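Local coordinates for Sodium/calcium exchanger membrane region domain-containing protein (PDB 4KPP) that probably exchanges protons for calcium ions across the membrane, as a member of the sodium/calcium exchanger family, at residues Q323-V328 against P373-K378. Residues are numbered along the deposited sequence; the frame is centred on the assembly and turned at random.
Sequences QSLFAV and PILFAK
Leu325 and Leu375 meet through one methyl each, CD2 of Leu325 lying 3.9 Å from CD1 of Leu375, with the two side chains crossing at about a right angle. Leu375 starts out toward the facing helix: its CG stands anti to the carbonyl carbon and beside the backbone N (chi1 -64°), and the extended chi2 carries CD1 forward. Leu325 leaves its own helix more to the flank, and its CD2 methyl reaches across to the partner. Of all residues in the contact, Leu375 gives up the most surface to the other segment.

The contact joins helix 311-331 to the C-terminal end of helix 357-377, the latter largely a predicted transmembrane span, in the helical bundle of this exchanger.

The second pair is looser. Phe326 sets off away from the facing segment, yet its ring swings back far enough for CE1 to come within 4.4 Å of CD1 of Ile374. That methyl approaches the ring obliquely, at the end of an extended isoleucine chain (chi2 -180°) whose CB already points at the facing segment. With Phe326 CA and Ile374 CA 8.9 Å apart, the side-chain ends do the touching and the backbones stay well separated.

About a turn earlier in helix 357-377, Ser371 also touches Leu325 and Phe326, while Phe146 of helix 138-152 adjoins Leu325. A bound calcium ion, at a site that includes Ile330, Asp333, Lys335 and Glu340, lies about 7 Å from the side chain of Ile374. Just past the helix end, Lys378 touches Asp333, and Leu375 also packs on Leu332, in the loop that follows helix 311-331.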
ATOM      1  N   GLN A 323      10.289  -9.436   7.309  1.00 20.94           N
ATOM      2  CA  GLN A 323       9.668  -8.319   8.010  1.00 22.53           C
ATOM      3  C   GLN A 323       8.176  -8.561   8.205  1.00 23.17           C
ATOM      4  O   GLN A 323       7.601  -8.167   9.220  1.00 25.77           O
ATOM      5  CB  GLN A 323       9.868  -7.013   7.239  1.00 20.53           C
ATOM      6  CG  GLN A 323       9.340  -5.787   7.975  1.00 25.93           C
ATOM      7  CD  GLN A 323       9.079  -4.614   7.051  1.00 26.65           C
ATOM      8  OE1 GLN A 323       8.632  -4.792   5.918  1.00 27.18           O
ATOM      9  NE2 GLN A 323       9.360  -3.408   7.527  1.00 23.02           N
ATOM     10  N   SER A 324       7.557  -9.211   7.224  1.00 19.29           N
ATOM     11  CA  SER A 324       6.119  -9.461   7.254  1.00 24.33           C
ATOM     12  C   SER A 324       5.754 -10.545   8.260  1.00 23.29           C
ATOM     13  O   SER A 324       4.681 -10.506   8.861  1.00 22.54           O
ATOM     14  CB  SER A 324       5.609  -9.828   5.858  1.00 24.27           C
ATOM     15  OG  SER A 324       5.918  -8.806   4.928  1.00 26.02           O
ATOM     16  N   LEU A 325       6.650 -11.512   8.437  1.00 24.73           N
ATOM     17  CA  LEU A 325       6.476 -12.541   9.452  1.00 26.80           C
ATOM     18  C   LEU A 325       6.483 -11.884  10.826  1.00 29.72           C
ATOM     19  O   LEU A 325       5.623 -12.153  11.667  1.00 30.64           O
ATOM     20  CB  LEU A 325       7.614 -13.556   9.373  1.00 26.20           C
ATOM     21  CG  LEU A 325       7.269 -15.035   9.562  1.00 30.27           C
ATOM     22  CD1 LEU A 325       8.462 -15.796  10.141  1.00 27.90           C
ATOM     23  CD2 LEU A 325       6.024 -15.219  10.421  1.00 29.62           C
ATOM     24  N   PHE A 326       7.465 -11.018  11.040  1.00 29.11           N
ATOM     25  CA  PHE A 326       7.595 -10.285  12.288  1.00 29.63           C
ATOM     26  C   PHE A 326       6.391  -9.375  12.526  1.00 26.93           C
ATOM     27  O   PHE A 326       5.953  -9.195  13.665  1.00 24.98           O
ATOM     28  CB  PHE A 326       8.893  -9.478  12.282  1.00 32.10           C
ATOM     29  CG  PHE A 326       9.176  -8.774  13.573  1.00 33.33           C
ATOM     30  CD1 PHE A 326       9.302  -9.490  14.753  1.00 32.68           C
ATOM     31  CD2 PHE A 326       9.324  -7.395  13.607  1.00 33.45           C
ATOM     32  CE1 PHE A 326       9.567  -8.840  15.950  1.00 36.79           C
ATOM     33  CE2 PHE A 326       9.589  -6.742  14.794  1.00 33.23           C
ATOM     34  CZ  PHE A 326       9.711  -7.464  15.968  1.00 37.12           C
ATOM     35  N   ALA A 327       5.858  -8.814  11.445  1.00 25.97           N
ATOM     36  CA  ALA A 327       4.666  -7.978  11.520  1.00 29.89           C
ATOM     37  C   ALA A 327       3.450  -8.784  11.980  1.00 30.28           C
ATOM     38  O   ALA A 327       2.702  -8.345  12.850  1.00 32.71           O
ATOM     39  CB  ALA A 327       4.394  -7.317  10.176  1.00 31.59           C
ATOM     40  N   VAL A 328       3.265  -9.962  11.388  1.00 30.11           N
ATOM     41  CA  VAL A 328       2.185 -10.868  11.769  1.00 26.93           C
ATOM     42  C   VAL A 328       2.259 -11.240  13.249  1.00 26.23           C
ATOM     43  O   VAL A 328       1.254 -11.194  13.963  1.00 26.44           O
ATOM     44  CB  VAL A 328       2.221 -12.163  10.929  1.00 27.58           C
ATOM     45  CG1 VAL A 328       1.348 -13.240  11.557  1.00 30.57           C
ATOM     46  CG2 VAL A 328       1.787 -11.884   9.506  1.00 30.52           C
ATOM     47  N   PRO A 373       9.714 -16.983  18.949  1.00 39.90           N
ATOM     48  CA  PRO A 373       9.237 -17.118  20.332  1.00 40.88           C
ATOM     49  C   PRO A 373       7.842 -16.527  20.496  1.00 38.35           C
ATOM     50  O   PRO A 373       7.028 -17.060  21.248  1.00 40.65           O
ATOM     51  CB  PRO A 373      10.242 -16.288  21.140  1.00 39.36           C
ATOM     52  CG  PRO A 373      11.409 -16.097  20.254  1.00 38.17           C
ATOM     53  CD  PRO A 373      10.874 -16.083  18.864  1.00 37.77           C
ATOM     54  N   ILE A 374       7.580 -15.430  19.793  1.00 35.55           N
ATOM     55  CA  ILE A 374       6.276 -14.785  19.836  1.00 34.18           C
ATOM     56  C   ILE A 374       5.212 -15.705  19.254  1.00 33.11           C
ATOM     57  O   ILE A 374       4.175 -15.932  19.877  1.00 33.89           O
ATOM     58  CB  ILE A 374       6.279 -13.447  19.073  1.00 34.37           C
ATOM     59  CG1 ILE A 374       7.300 -12.485  19.686  1.00 34.51           C
ATOM     60  CG2 ILE A 374       4.890 -12.825  19.080  1.00 34.02           C
ATOM     61  CD1 ILE A 374       7.363 -11.136  18.998  1.00 34.40           C
ATOM     62  N   LEU A 375       5.478 -16.237  18.063  1.00 30.54           N
ATOM     63  CA  LEU A 375       4.568 -17.179  17.414  1.00 32.48           C
ATOM     64  C   LEU A 375       4.299 -18.397  18.294  1.00 35.65           C
ATOM     65  O   LEU A 375       3.184 -18.920  18.317  1.00 38.13           O
ATOM     66  CB  LEU A 375       5.134 -17.639  16.068  1.00 32.88           C
ATOM     67  CG  LEU A 375       5.298 -16.582  14.976  1.00 33.18           C
ATOM     68  CD1 LEU A 375       6.080 -17.145  13.794  1.00 35.11           C
ATOM     69  CD2 LEU A 375       3.942 -16.060  14.527  1.00 29.67           C
ATOM     70  N   PHE A 376       5.321 -18.840  19.019  1.00 34.63           N
ATOM     71  CA  PHE A 376       5.194 -20.015  19.875  1.00 38.22           C
ATOM     72  C   PHE A 376       4.437 -19.711  21.165  1.00 41.71           C
ATOM     73  O   PHE A 376       3.729 -20.570  21.689  1.00 45.97           O
ATOM     74  CB  PHE A 376       6.569 -20.605  20.198  1.00 40.97           C
ATOM     75  N   ALA A 377       4.588 -18.492  21.674  1.00 40.87           N
ATOM     76  CA  ALA A 377       3.893 -18.092  22.898  1.00 42.41           C
ATOM     77  C   ALA A 377       2.450 -17.664  22.627  1.00 41.42           C
ATOM     78  O   ALA A 377       1.613 -17.676  23.527  1.00 42.01           O
ATOM     79  CB  ALA A 377       4.655 -16.983  23.609  1.00 40.49           C
ATOM     80  N   LYS A 378       2.167 -17.287  21.385  1.00 40.93           N
ATOM     81  CA  LYS A 378       0.842 -16.805  21.014  1.00 39.95           C
ATOM     82  C   LYS A 378       0.178 -17.758  20.031  1.00 38.60           C
ATOM     83  O   LYS A 378      -0.567 -17.331  19.149  1.00 38.91           O
ATOM     84  CB  LYS A 378       0.942 -15.413  20.386  1.00 41.69           C
ATOM     85  CG  LYS A 378       1.668 -14.387  21.237  1.00 41.83           C
ATOM     86  CD  LYS A 378       0.872 -14.030  22.476  1.00 47.74           C
ATOM     87  CE  LYS A 378       1.644 -13.064  23.357  1.00 53.90           C
ATOM     88  NZ  LYS A 378       2.126 -11.883  22.587  1.00 57.03           N
TER